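Local coordinates for SnoN,Epimerase SnoN (Streptomyces nogalater, PDB 5EP9), which is an epimerase of nogalamycin biosynthesis that binds non-heme iron and 2-oxoglutarate and probably belongs to the 2-oxoglutarate-dependent dioxygenases, at residues 126-129 against 135-138; 225-230 against 234-239; 209-212 against 216-219; 66-71 against 85-90. All coordinates share one frame; numbering follows the deposited sequence.

Contact 1: residues 126-129 against 135-138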
loop_
_atom_site.group_PDB
_atom_site.type_symbol
_atom_site.label_atom_id
_atom_site.label_comp_id
_atom_site.label_asym_id
_atom_site.label_seq_id
_atom_site.Cartn_x
_atom_site.Cartn_y
_atom_site.Cartn_z
ATOM N N LEU A 126 5.552 -7.771 -1.286
ATOM C CA LEU A 126 6.832 -7.113 -1.038
ATOM C C LEU A 126 7.763 -8.009 -0.270
ATOM O O LEU A 126 7.360 -8.625 0.674
ATOM C CB LEU A 126 6.682 -5.785 -0.302
ATOM C CG LEU A 126 5.635 -4.836 -0.853
ATOM C CD1 LEU A 126 5.585 -3.575 0.011
ATOM C CD2 LEU A 126 5.926 -4.441 -2.269
ATOM N N LEU A 127 9.013 -8.036 -0.701
ATOM C CA LEU A 127 10.088 -8.764 -0.044
ATOM C C LEU A 127 11.333 -7.859 0.175
ATOM O O LEU A 127 11.864 -7.308 -0.765
ATOM C CB LEU A 127 10.512 -9.909 -0.937
ATOM C CG LEU A 127 11.762 -10.697 -0.562
ATOM C CD1 LEU A 127 11.575 -11.427 0.757
ATOM C CD2 LEU A 127 12.140 -11.675 -1.679
ATOM N N LYS A 128 11.758 -7.767 1.410
ATOM C CA LYS A 128 13.100 -7.317 1.763
ATOM C C LYS A 128 13.848 -8.375 2.457
ATOM O O LYS A 128 13.415 -8.913 3.449
ATOM C CB LYS A 128 13.131 -6.125 2.744
ATOM C CG LYS A 128 12.768 -4.814 2.213
ATOM C CD LYS A 128 13.172 -3.756 3.289
ATOM C CE LYS A 128 12.619 -2.389 2.934
ATOM N NZ LYS A 128 13.572 -1.568 2.169
ATOM N N GLU A 129 14.992 -8.676 1.917
ATOM C CA GLU A 129 15.858 -9.661 2.485
ATOM C C GLU A 129 17.271 -9.479 2.058
ATOM O O GLU A 129 17.556 -8.831 1.073
ATOM C CB GLU A 129 15.434 -11.079 2.046
ATOM C CG GLU A 129 15.714 -11.348 0.578
ATOM C CD GLU A 129 15.340 -12.754 0.156
ATOM O OE1 GLU A 129 14.941 -13.603 1.012
ATOM O OE2 GLU A 129 15.495 -13.001 -1.049
ATOM N N ALA A 135 22.900 -6.916 -0.018
ATOM C CA ALA A 135 22.258 -6.512 1.231
ATOM C C ALA A 135 21.029 -5.663 0.943
ATOM O O ALA A 135 21.002 -4.827 0.077
ATOM C CB ALA A 135 23.243 -5.734 2.159
ATOM N N SER A 136 20.018 -5.926 1.726
ATOM C CA SER A 136 18.852 -5.090 1.872
ATOM C C SER A 136 19.277 -3.655 2.284
ATOM O O SER A 136 20.057 -3.494 3.179
ATOM C CB SER A 136 17.982 -5.698 2.999
ATOM O OG SER A 136 16.825 -4.973 3.212
ATOM N N VAL A 137 18.614 -2.664 1.692
ATOM C CA VAL A 137 18.749 -1.259 2.051
ATOM C C VAL A 137 17.388 -0.679 2.444
ATOM O O VAL A 137 16.348 -1.308 2.176
ATOM C CB VAL A 137 19.471 -0.435 0.971
ATOM C CG1 VAL A 137 20.824 -1.099 0.647
ATOM C CG2 VAL A 137 18.602 -0.234 -0.275
ATOM N N PRO A 138 17.378 0.521 3.065
ATOM C CA PRO A 138 16.094 1.133 3.447
ATOM C C PRO A 138 15.225 1.538 2.257
ATOM O O PRO A 138 15.715 1.737 1.134
ATOM C CB PRO A 138 16.480 2.406 4.244
ATOM C CG PRO A 138 17.906 2.158 4.627
ATOM C CD PRO A 138 18.526 1.329 3.517
#
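Lys128 lays its aliphatic chain alongside the hydroxyl of Ser136. Its CB lies 3.9 Å from Ser136 OG, and Lys128 CD lies at the same distance from that oxygen. The chain then bends at its last bond (chi4 -93°). This turn carries the ammonium group to the backbone of the other segment. Lys128 NZ donates a hydrogen bond of 2.8 Å to Val137 O. The donor sits in the carbonyl plane, with a C=O...N angle of 152°. NZ also bonds Val83 O and Thr139 OG1, so three oxygens grip one nitrogen.

Ser136 is held differently. Its OG is anti to the backbone N (chi1 -179°) and bonds the backbone N of Asn230. Its CB packs 3.7 Å from Glu129 O, close to where the two backbones approach most nearly. Lys128 also touches Arg236 and the bound 2-oxoglutarate. Two cationic groups thus stand near the anionic cosubstrate, and their charge probably favours its binding. A methionine in place of Lys128 would probably leave Val137 O and Val83 O without this donor, and the Thr139 hydroxyl without one of its partners.

Both segments lie in the 14-202 part of the fused chain. Strand 118-128 belongs to the larger sheet, and the loop with Ser136 leads to strand 139-142 of the smaller one. Thr139 binds 2-oxoglutarate, so the bond from Lys128 probably steadies a first-shell residue. The contact marks a crossing between the two sheets of a cupin-type double-stranded beta-helix, at the wall of its cosubstrate pocket.

Contact 2: residues 225-230 against 234-239. With FE (Fe (III) ion), chain F; AKG (2-oxoglutaric acid), chain E; ACT (acetate ion), chain G.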
loop_
_atom_site.group_PDB
_atom_site.type_symbol
_atom_site.label_atom_id
_atom_site.label_comp_id
_atom_site.label_asym_id
_atom_site.label_seq_id
_atom_site.Cartn_x
_atom_site.Cartn_y
_atom_site.Cartn_z
ATOM N N HIS A 225 6.448 8.510 4.431
ATOM C CA HIS A 225 6.775 7.258 5.031
ATOM C C HIS A 225 8.033 6.701 4.424
ATOM O O HIS A 225 8.470 7.044 3.346
ATOM C CB HIS A 225 5.655 6.225 4.946
ATOM C CG HIS A 225 5.193 5.921 3.539
ATOM N ND1 HIS A 225 4.493 6.834 2.816
ATOM C CD2 HIS A 225 5.401 4.872 2.721
ATOM C CE1 HIS A 225 4.300 6.362 1.594
ATOM N NE2 HIS A 225 4.774 5.143 1.534
ATOM N N SER A 226 8.663 5.860 5.219
ATOM C CA SER A 226 9.887 5.179 4.840
ATOM C C SER A 226 9.921 3.810 5.496
ATOM O O SER A 226 9.022 3.455 6.246
ATOM C CB SER A 226 11.103 6.011 5.343
ATOM O OG SER A 226 11.196 5.956 6.726
ATOM N N ALA A 227 11.010 3.087 5.325
ATOM C CA ALA A 227 11.164 1.816 5.973
ATOM C C ALA A 227 12.600 1.498 6.133
ATOM O O ALA A 227 13.458 1.882 5.286
ATOM C CB ALA A 227 10.463 0.662 5.168
ATOM N N GLY A 228 12.884 0.747 7.180
ATOM C CA GLY A 228 14.296 0.354 7.447
ATOM C C GLY A 228 14.760 -0.722 6.498
ATOM O O GLY A 228 13.984 -1.346 5.752
ATOM N N ALA A 229 16.069 -0.937 6.512
ATOM C CA ALA A 229 16.668 -2.124 5.892
ATOM C C ALA A 229 16.219 -3.322 6.693
ATOM O O ALA A 229 15.938 -3.230 7.894
ATOM C CB ALA A 229 18.202 -2.016 5.886
ATOM N N ASN A 230 16.156 -4.465 6.055
ATOM C CA ASN A 230 16.090 -5.688 6.834
ATOM C C ASN A 230 17.509 -6.093 7.238
ATOM O O ASN A 230 18.277 -6.523 6.379
ATOM C CB ASN A 230 15.408 -6.826 6.042
ATOM C CG ASN A 230 15.225 -8.085 6.858
ATOM O OD1 ASN A 230 15.624 -8.195 8.043
ATOM N ND2 ASN A 230 14.582 -9.070 6.204
ATOM N N GLU A 234 15.859 -13.251 8.468
ATOM C CA GLU A 234 14.518 -13.733 8.141
ATOM C C GLU A 234 13.910 -12.685 7.181
ATOM O O GLU A 234 13.924 -11.495 7.442
ATOM C CB GLU A 234 13.607 -13.957 9.379
ATOM C CG GLU A 234 14.002 -15.130 10.321
ATOM C CD GLU A 234 15.221 -14.813 11.242
ATOM O OE1 GLU A 234 15.469 -13.623 11.674
ATOM O OE2 GLU A 234 15.970 -15.774 11.564
ATOM N N PRO A 235 13.382 -13.154 6.052
ATOM C CA PRO A 235 12.844 -12.201 5.094
ATOM C C PRO A 235 11.661 -11.425 5.606
ATOM O O PRO A 235 10.889 -11.883 6.434
ATOM C CB PRO A 235 12.466 -13.052 3.916
ATOM C CG PRO A 235 12.362 -14.470 4.446
ATOM C CD PRO A 235 13.260 -14.565 5.627
ATOM N N ARG A 236 11.566 -10.190 5.180
ATOM C CA ARG A 236 10.422 -9.355 5.471
ATOM C C ARG A 236 9.408 -9.605 4.304
ATOM O O ARG A 236 9.709 -9.325 3.147
ATOM C CB ARG A 236 10.780 -7.885 5.502
ATOM C CG ARG A 236 9.664 -7.048 6.102
ATOM C CD ARG A 236 9.818 -5.596 5.769
ATOM N NE ARG A 236 9.423 -5.319 4.403
ATOM C CZ ARG A 236 9.401 -4.125 3.828
ATOM N NH1 ARG A 236 9.848 -3.028 4.410
ATOM N NH2 ARG A 236 8.992 -4.041 2.593
ATOM N N LEU A 237 8.218 -10.051 4.648
ATOM C CA LEU A 237 7.188 -10.383 3.664
ATOM C C LEU A 237 5.878 -9.766 4.051
ATOM O O LEU A 237 5.457 -9.842 5.252
ATOM C CB LEU A 237 6.967 -11.899 3.570
ATOM C CG LEU A 237 8.100 -12.630 2.847
ATOM C CD1 LEU A 237 8.278 -14.094 3.255
ATOM C CD2 LEU A 237 7.915 -12.601 1.349
ATOM N N SER A 238 5.267 -9.117 3.053
ATOM C CA SER A 238 4.055 -8.353 3.291
ATOM C C SER A 238 3.381 -8.145 1.987
ATOM O O SER A 238 3.979 -8.369 0.902
ATOM C CB SER A 238 4.401 -6.960 3.922
ATOM O OG SER A 238 5.283 -6.224 3.087
ATOM N N THR A 239 2.194 -7.607 2.075
ATOM C CA THR A 239 1.561 -7.077 0.901
ATOM C C THR A 239 1.216 -5.620 1.081
ATOM O O THR A 239 0.871 -5.238 2.172
ATOM C CB THR A 239 0.247 -7.850 0.518
ATOM O OG1 THR A 239 -0.694 -7.722 1.579
ATOM C CG2 THR A 239 0.538 -9.304 0.267
HETATM FE FE FE F . 5.044 4.204 -0.350
HETATM C C1 AKG E . 4.057 1.824 0.483
HETATM O O1 AKG E . 3.506 2.849 0.006
HETATM O O2 AKG E . 3.399 0.820 0.851
HETATM C C2 AKG E . 5.526 1.801 0.676
HETATM O O5 AKG E . 6.195 2.798 0.336
HETATM C C3 AKG E . 6.146 0.517 1.274
HETATM C C4 AKG E . 7.626 0.585 1.637
HETATM C C5 AKG E . 8.233 -0.684 2.192
HETATM O O3 AKG E . 7.501 -1.667 2.406
HETATM O O4 AKG E . 9.485 -0.747 2.389
HETATM C C ACT G . 11.428 8.879 8.218
HETATM O O ACT G . 12.201 8.047 7.741
HETATM O OXT ACT G . 11.720 9.463 9.290
HETATM C CH3 ACT G . 10.137 9.134 7.505
HETATM O O HOH W 1 5.379 3.180 -2.134
#
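The Arg236 guanidinium has the methyl of Ala227 at its edge, near its plane, with Ala227 CB 3.8 Å from Arg236 NH1. O4 of 2-oxoglutarate also lies at this edge, in plane, while O3 approaches obliquely. The His225 ring meets the other end of the cosubstrate with its edge. Its NE2 binds the iron at 2.1 Å, and the keto oxygen O5 of 2-oxoglutarate lies near the ring plane.

Arg236 NH1 donates to 2-oxoglutarate O4 at 3.1 Å. NH2 makes weak bonds to both carboxylate oxygens, the shorter being 2.8 Å from Arg236 NH2 to O3. NH1 has a second partner in Gly171 O. The cosubstrate chelates the iron through O1 and O5, with O5 at 1.9 Å from the metal. His142, Asp144 and a water complete six ligands. This is the two-histidine, one-carboxylate facial triad of the non-heme iron oxygenases, set in a double-stranded beta-helix. Both segments fall in the 203-305 part of the fused chain.

Asn230 joins the two segments directly. Its CG is anti to the backbone N (chi1 -176°), which extends the amide toward the chain at Glu234. Asn230 ND2 donates to Glu234 O at 2.8 Å in a nearly straight bond (175°). The acceptor lies almost in the amide plane, but the donor is tilted 29° from the carbonyl plane. The amide is fixed on both sides of its polar end: ND2 also bonds Lys128 O, and OD1 bonds Thr232 OG1. The Glu234 side chain forms a salt bridge with Arg170.

Contact 3: residues 209-212 against 216-219. With AKG (2-oxoglutaric acid), chain E.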
loop_
_atom_site.group_PDB
_atom_site.type_symbol
_atom_site.label_atom_id
_atom_site.label_comp_id
_atom_site.label_asym_id
_atom_site.label_seq_id
_atom_site.Cartn_x
_atom_site.Cartn_y
_atom_site.Cartn_z
ATOM N N VAL A 209 6.763 2.004 13.420
ATOM C CA VAL A 209 5.666 1.098 13.773
ATOM C C VAL A 209 5.984 -0.345 13.490
ATOM O O VAL A 209 5.616 -0.874 12.446
ATOM C CB VAL A 209 4.410 1.474 12.991
ATOM C CG1 VAL A 209 3.171 0.649 13.429
ATOM C CG2 VAL A 209 4.124 2.956 13.235
ATOM N N PRO A 210 6.565 -1.004 14.445
ATOM C CA PRO A 210 6.693 -2.459 14.264
ATOM C C PRO A 210 5.320 -3.161 14.271
ATOM O O PRO A 210 4.383 -2.692 14.914
ATOM C CB PRO A 210 7.564 -2.890 15.407
ATOM C CG PRO A 210 7.486 -1.793 16.373
ATOM C CD PRO A 210 7.122 -0.559 15.716
ATOM N N LEU A 211 5.273 -4.271 13.567
ATOM C CA LEU A 211 3.995 -4.997 13.345
ATOM C C LEU A 211 4.199 -6.467 13.608
ATOM O O LEU A 211 5.164 -7.036 13.112
ATOM C CB LEU A 211 3.566 -4.865 11.862
ATOM C CG LEU A 211 3.254 -3.500 11.359
ATOM C CD1 LEU A 211 2.847 -3.598 9.900
ATOM C CD2 LEU A 211 2.111 -2.899 12.168
ATOM N N ARG A 212 3.250 -7.071 14.296
ATOM C CA ARG A 212 3.158 -8.541 14.304
ATOM C C ARG A 212 2.532 -9.101 13.018
ATOM O O ARG A 212 1.759 -8.409 12.337
ATOM C CB ARG A 212 2.330 -8.985 15.515
ATOM C CG ARG A 212 2.987 -8.553 16.850
ATOM C CD ARG A 212 2.990 -9.617 17.866
ATOM N NE ARG A 212 3.975 -10.694 17.460
ATOM C CZ ARG A 212 4.550 -11.561 18.310
ATOM N NH1 ARG A 212 4.261 -11.468 19.610
ATOM N NH2 ARG A 212 5.458 -12.459 17.882
ATOM N N CYS A 216 -1.934 -4.861 10.199
ATOM C CA CYS A 216 -1.654 -3.966 9.066
ATOM C C CYS A 216 -1.549 -2.533 9.515
ATOM O O CYS A 216 -1.931 -2.143 10.653
ATOM C CB CYS A 216 -2.710 -4.102 7.955
ATOM S SG CYS A 216 -4.279 -3.355 8.309
ATOM N N THR A 217 -1.036 -1.755 8.591
ATOM C CA THR A 217 -1.214 -0.317 8.612
ATOM C C THR A 217 -2.056 0.111 7.406
ATOM O O THR A 217 -2.066 -0.567 6.379
ATOM C CB THR A 217 0.086 0.439 8.623
ATOM O OG1 THR A 217 0.951 -0.004 7.560
ATOM C CG2 THR A 217 0.812 0.239 9.942
ATOM N N PHE A 218 -2.741 1.244 7.592
ATOM C CA PHE A 218 -3.255 2.047 6.515
ATOM C C PHE A 218 -2.545 3.367 6.512
ATOM O O PHE A 218 -2.344 3.981 7.571
ATOM C CB PHE A 218 -4.721 2.296 6.683
ATOM C CG PHE A 218 -5.574 1.057 6.547
ATOM C CD1 PHE A 218 -5.847 0.305 7.644
ATOM C CD2 PHE A 218 -6.049 0.672 5.294
ATOM C CE1 PHE A 218 -6.614 -0.844 7.544
ATOM C CE2 PHE A 218 -6.855 -0.439 5.182
ATOM C CZ PHE A 218 -7.154 -1.209 6.312
ATOM N N HIS A 219 -2.105 3.805 5.335
ATOM C CA HIS A 219 -1.595 5.176 5.200
ATOM C C HIS A 219 -2.137 5.914 3.993
ATOM O O HIS A 219 -2.229 5.404 2.855
ATOM C CB HIS A 219 -0.063 5.228 5.301
ATOM C CG HIS A 219 0.664 4.681 4.140
ATOM N ND1 HIS A 219 0.993 3.352 4.037
ATOM C CD2 HIS A 219 1.203 5.286 3.060
ATOM C CE1 HIS A 219 1.719 3.164 2.945
ATOM N NE2 HIS A 219 1.842 4.314 2.330
HETATM C C1 AKG E . 4.057 1.824 0.483
HETATM O O1 AKG E . 3.506 2.849 0.006
HETATM O O2 AKG E . 3.399 0.820 0.851
HETATM C C2 AKG E . 5.526 1.801 0.676
HETATM O O5 AKG E . 6.195 2.798 0.336
HETATM C C3 AKG E . 6.146 0.517 1.274
HETATM C C4 AKG E . 7.626 0.585 1.637
HETATM C C5 AKG E . 8.233 -0.684 2.192
HETATM O O3 AKG E . 7.501 -1.667 2.406
HETATM O O4 AKG E . 9.485 -0.747 2.389
#
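Leu211 and Thr217 cross at about a right angle, methyl against methyl. Leu211 CD2 lies 4.1 Å from Thr217 CG2. Val209 reaches the same methyl, with Val209 CG1 4.2 Å from Thr217 CG2. The Thr217 rotamer (chi1 52°) sets CG2 anti to the carbonyl carbon, where both aliphatic chains can meet it. Leu211 CD2 also comes within 4.4 Å of Cys216 O. No hydrogen bond links the two segments.

His219 turns to the cosubstrate instead. The carboxylate carbon C1 of 2-oxoglutarate lies in its ring plane, at the edge. His219 NE2 donates a weak bond of 3.2 Å to O1, at 130°. The same nitrogen bonds OD2 of Asp144, an iron ligand. A leucine in place of His219 would probably leave O1 and the Asp144 carboxylate without this shared partner, and that carboxylate freer to turn.

Both segments belong to the 203-305 part of the fused chain. Strand 216-220 runs between strands 45-48 and 157-162. Thr217 packs on Trp160 and on Met173 and Phe175 of strand 173-175, while Phe218 packs against helix 104-114.

Contact 4: residues 66-71 against 85-90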
loop_
_atom_site.group_PDB
_atom_site.type_symbol
_atom_site.label_atom_id
_atom_site.label_comp_id
_atom_site.label_asym_id
_atom_site.label_seq_id
_atom_site.Cartn_x
_atom_site.Cartn_y
_atom_site.Cartn_z
ATOM N N ARG A 66 5.382 -18.470 -2.811
ATOM C CA ARG A 66 5.261 -19.177 -4.076
ATOM C C ARG A 66 5.429 -18.224 -5.264
ATOM O O ARG A 66 6.125 -18.519 -6.193
ATOM C CB ARG A 66 3.889 -19.890 -4.207
ATOM C CG ARG A 66 3.793 -20.834 -5.393
ATOM C CD ARG A 66 2.354 -21.314 -5.624
ATOM N NE ARG A 66 1.447 -20.204 -6.009
ATOM C CZ ARG A 66 1.348 -19.699 -7.226
ATOM N NH1 ARG A 66 2.124 -20.108 -8.196
ATOM N NH2 ARG A 66 0.451 -18.748 -7.469
ATOM N N LEU A 67 4.774 -17.083 -5.191
ATOM C CA LEU A 67 4.836 -16.108 -6.257
ATOM C C LEU A 67 6.296 -15.560 -6.422
ATOM O O LEU A 67 6.806 -15.463 -7.512
ATOM C CB LEU A 67 3.859 -14.980 -6.043
ATOM C CG LEU A 67 2.385 -15.330 -6.307
ATOM C CD1 LEU A 67 1.482 -14.277 -5.755
ATOM C CD2 LEU A 67 2.021 -15.537 -7.762
ATOM N N LEU A 68 6.911 -15.207 -5.309
ATOM C CA LEU A 68 8.285 -14.674 -5.339
ATOM C C LEU A 68 9.275 -15.643 -5.892
ATOM O O LEU A 68 10.168 -15.268 -6.636
ATOM C CB LEU A 68 8.713 -14.229 -3.949
ATOM C CG LEU A 68 8.038 -12.902 -3.569
ATOM C CD1 LEU A 68 7.929 -12.696 -2.070
ATOM C CD2 LEU A 68 8.713 -11.675 -4.230
ATOM N N ALA A 69 9.089 -16.927 -5.578
ATOM C CA ALA A 69 10.005 -17.984 -5.992
ATOM C C ALA A 69 9.732 -18.504 -7.394
ATOM O O ALA A 69 10.658 -18.759 -8.131
ATOM C CB ALA A 69 9.973 -19.161 -5.029
ATOM N N HIS A 70 8.479 -18.623 -7.782
ATOM C CA HIS A 70 8.098 -19.329 -9.024
ATOM C C HIS A 70 7.630 -18.435 -10.158
ATOM O O HIS A 70 7.658 -18.821 -11.307
ATOM C CB HIS A 70 7.098 -20.449 -8.673
ATOM C CG HIS A 70 7.712 -21.550 -7.795
ATOM N ND1 HIS A 70 6.975 -22.564 -7.227
ATOM C CD2 HIS A 70 9.000 -21.793 -7.419
ATOM C CE1 HIS A 70 7.773 -23.380 -6.547
ATOM N NE2 HIS A 70 9.012 -22.937 -6.649
ATOM N N GLU A 71 7.193 -17.232 -9.844
ATOM C CA GLU A 71 6.739 -16.260 -10.851
ATOM C C GLU A 71 7.738 -15.076 -10.986
ATOM O O GLU A 71 8.706 -14.942 -10.288
ATOM C CB GLU A 71 5.336 -15.673 -10.546
ATOM C CG GLU A 71 4.122 -16.626 -10.414
ATOM C CD GLU A 71 3.924 -17.568 -11.570
ATOM O OE1 GLU A 71 3.955 -17.156 -12.755
ATOM O OE2 GLU A 71 3.781 -18.739 -11.307
ATOM N N ASP A 85 12.262 -6.474 -3.549
ATOM C CA ASP A 85 11.740 -7.229 -4.716
ATOM C C ASP A 85 10.239 -7.247 -4.507
ATOM O O ASP A 85 9.777 -7.352 -3.347
ATOM C CB ASP A 85 12.269 -8.640 -4.756
ATOM C CG ASP A 85 13.781 -8.705 -5.066
ATOM O OD1 ASP A 85 14.214 -8.442 -6.224
ATOM O OD2 ASP A 85 14.538 -9.012 -4.098
ATOM N N TYR A 86 9.492 -7.158 -5.599
ATOM C CA TYR A 86 8.067 -7.208 -5.491
ATOM C C TYR A 86 7.433 -7.883 -6.668
ATOM O O TYR A 86 7.978 -7.934 -7.797
ATOM C CB TYR A 86 7.448 -5.830 -5.281
ATOM C CG TYR A 86 7.617 -4.885 -6.405
ATOM C CD1 TYR A 86 8.807 -4.150 -6.563
ATOM C CD2 TYR A 86 6.604 -4.688 -7.316
ATOM C CE1 TYR A 86 8.933 -3.240 -7.604
ATOM C CE2 TYR A 86 6.721 -3.794 -8.380
ATOM C CZ TYR A 86 7.890 -3.072 -8.524
ATOM O OH TYR A 86 7.941 -2.212 -9.594
ATOM N N VAL A 87 6.322 -8.469 -6.377
ATOM C CA VAL A 87 5.475 -9.016 -7.433
ATOM C C VAL A 87 4.457 -7.934 -7.739
ATOM O O VAL A 87 3.645 -7.601 -6.886
ATOM C CB VAL A 87 4.779 -10.355 -7.022
ATOM C CG1 VAL A 87 3.912 -10.897 -8.173
ATOM C CG2 VAL A 87 5.812 -11.355 -6.620
ATOM N N ALA A 88 4.467 -7.459 -8.981
ATOM C CA ALA A 88 3.620 -6.338 -9.460
ATOM C C ALA A 88 2.247 -6.862 -9.855
ATOM O O ALA A 88 2.123 -7.967 -10.374
ATOM C CB ALA A 88 4.228 -5.706 -10.700
ATOM N N ASP A 89 1.239 -6.096 -9.489
ATOM C CA ASP A 89 -0.140 -6.395 -9.851
ATOM C C ASP A 89 -0.504 -7.868 -9.520
ATOM O O ASP A 89 -1.046 -8.599 -10.362
ATOM C CB ASP A 89 -0.324 -6.119 -11.335
ATOM C CG ASP A 89 0.000 -4.664 -11.716
ATOM O OD1 ASP A 89 -0.728 -3.739 -11.254
ATOM O OD2 ASP A 89 1.068 -4.470 -12.393
ATOM N N ALA A 90 -0.153 -8.280 -8.315
ATOM C CA ALA A 90 -0.169 -9.683 -7.951
ATOM C C ALA A 90 -1.554 -10.308 -7.982
ATOM O O ALA A 90 -1.706 -11.496 -8.310
ATOM C CB ALA A 90 0.451 -9.861 -6.609
#
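Helix 54-70 packs on the larger beta sheet of the cupin-type fold, and its last turn meets strand 82-87 where Leu67 and Leu68 touch Val87. All three residues lie in the 14-202 part of the fused chain. One methyl of Val87 does the touching. Val87 CG2 is 3.8 Å from Leu68 CD2 and 4.1 Å from Leu68 CG. It also comes within 4.2 Å of Leu67 CB. The methyl therefore sits against two successive helix residues. Val87 CG1 is anti to the backbone N (chi1 -179°), which leaves CG2 turned to the helix.

Leu68 and Val87 cross obliquely. The side chain of Leu68 starts along the flank of the helix, but its end comes in over the strand. It also rests on Val125 of strand 118-128, the next strand of the sheet. Leu67 reaches Ser94.

The helix ends here. His70 N bonds Arg66 O, and Glu71 N bonds Leu67 O at 3.0 Å, while Glu71 is the first residue to leave helical geometry. Arg66 NH1 and Glu71 OE2 form a long salt bridge, and Arg66 NH2 has a salt bridge with Glu63 OE2. Asp85 has its salt bridge with Lys131. None of these ionic pairs spans the two segments. Between the segments there are only apolar contacts and no hydrogen bond, so helix and strand are held here by the fit of their aliphatic groups.

How the contacts relate
Along the chain the order is contact 4, contact 1, contact 3, contact 2, one after another. All reach the larger antiparallel sheet. Strand 118-128 of contact 1 lies between strand 82-87 of contact 4 and strand 236-245 of contact 2, and bonds to both. The centres of contacts 1 and 2 are about 6 Å apart. Contacts 3 and 4 are the most distant pair, about 21 Å between centres. Contacts 2 and 3 meet at the iron site, through His225 and His219. Contact 4 lies on the helix side of the sheet, where Leu68 meets Leu237 of contact 2. Contacts 1, 2 and 3 contribute residues to the 2-oxoglutarate pocket, whereas contact 4 packs behind that sheet.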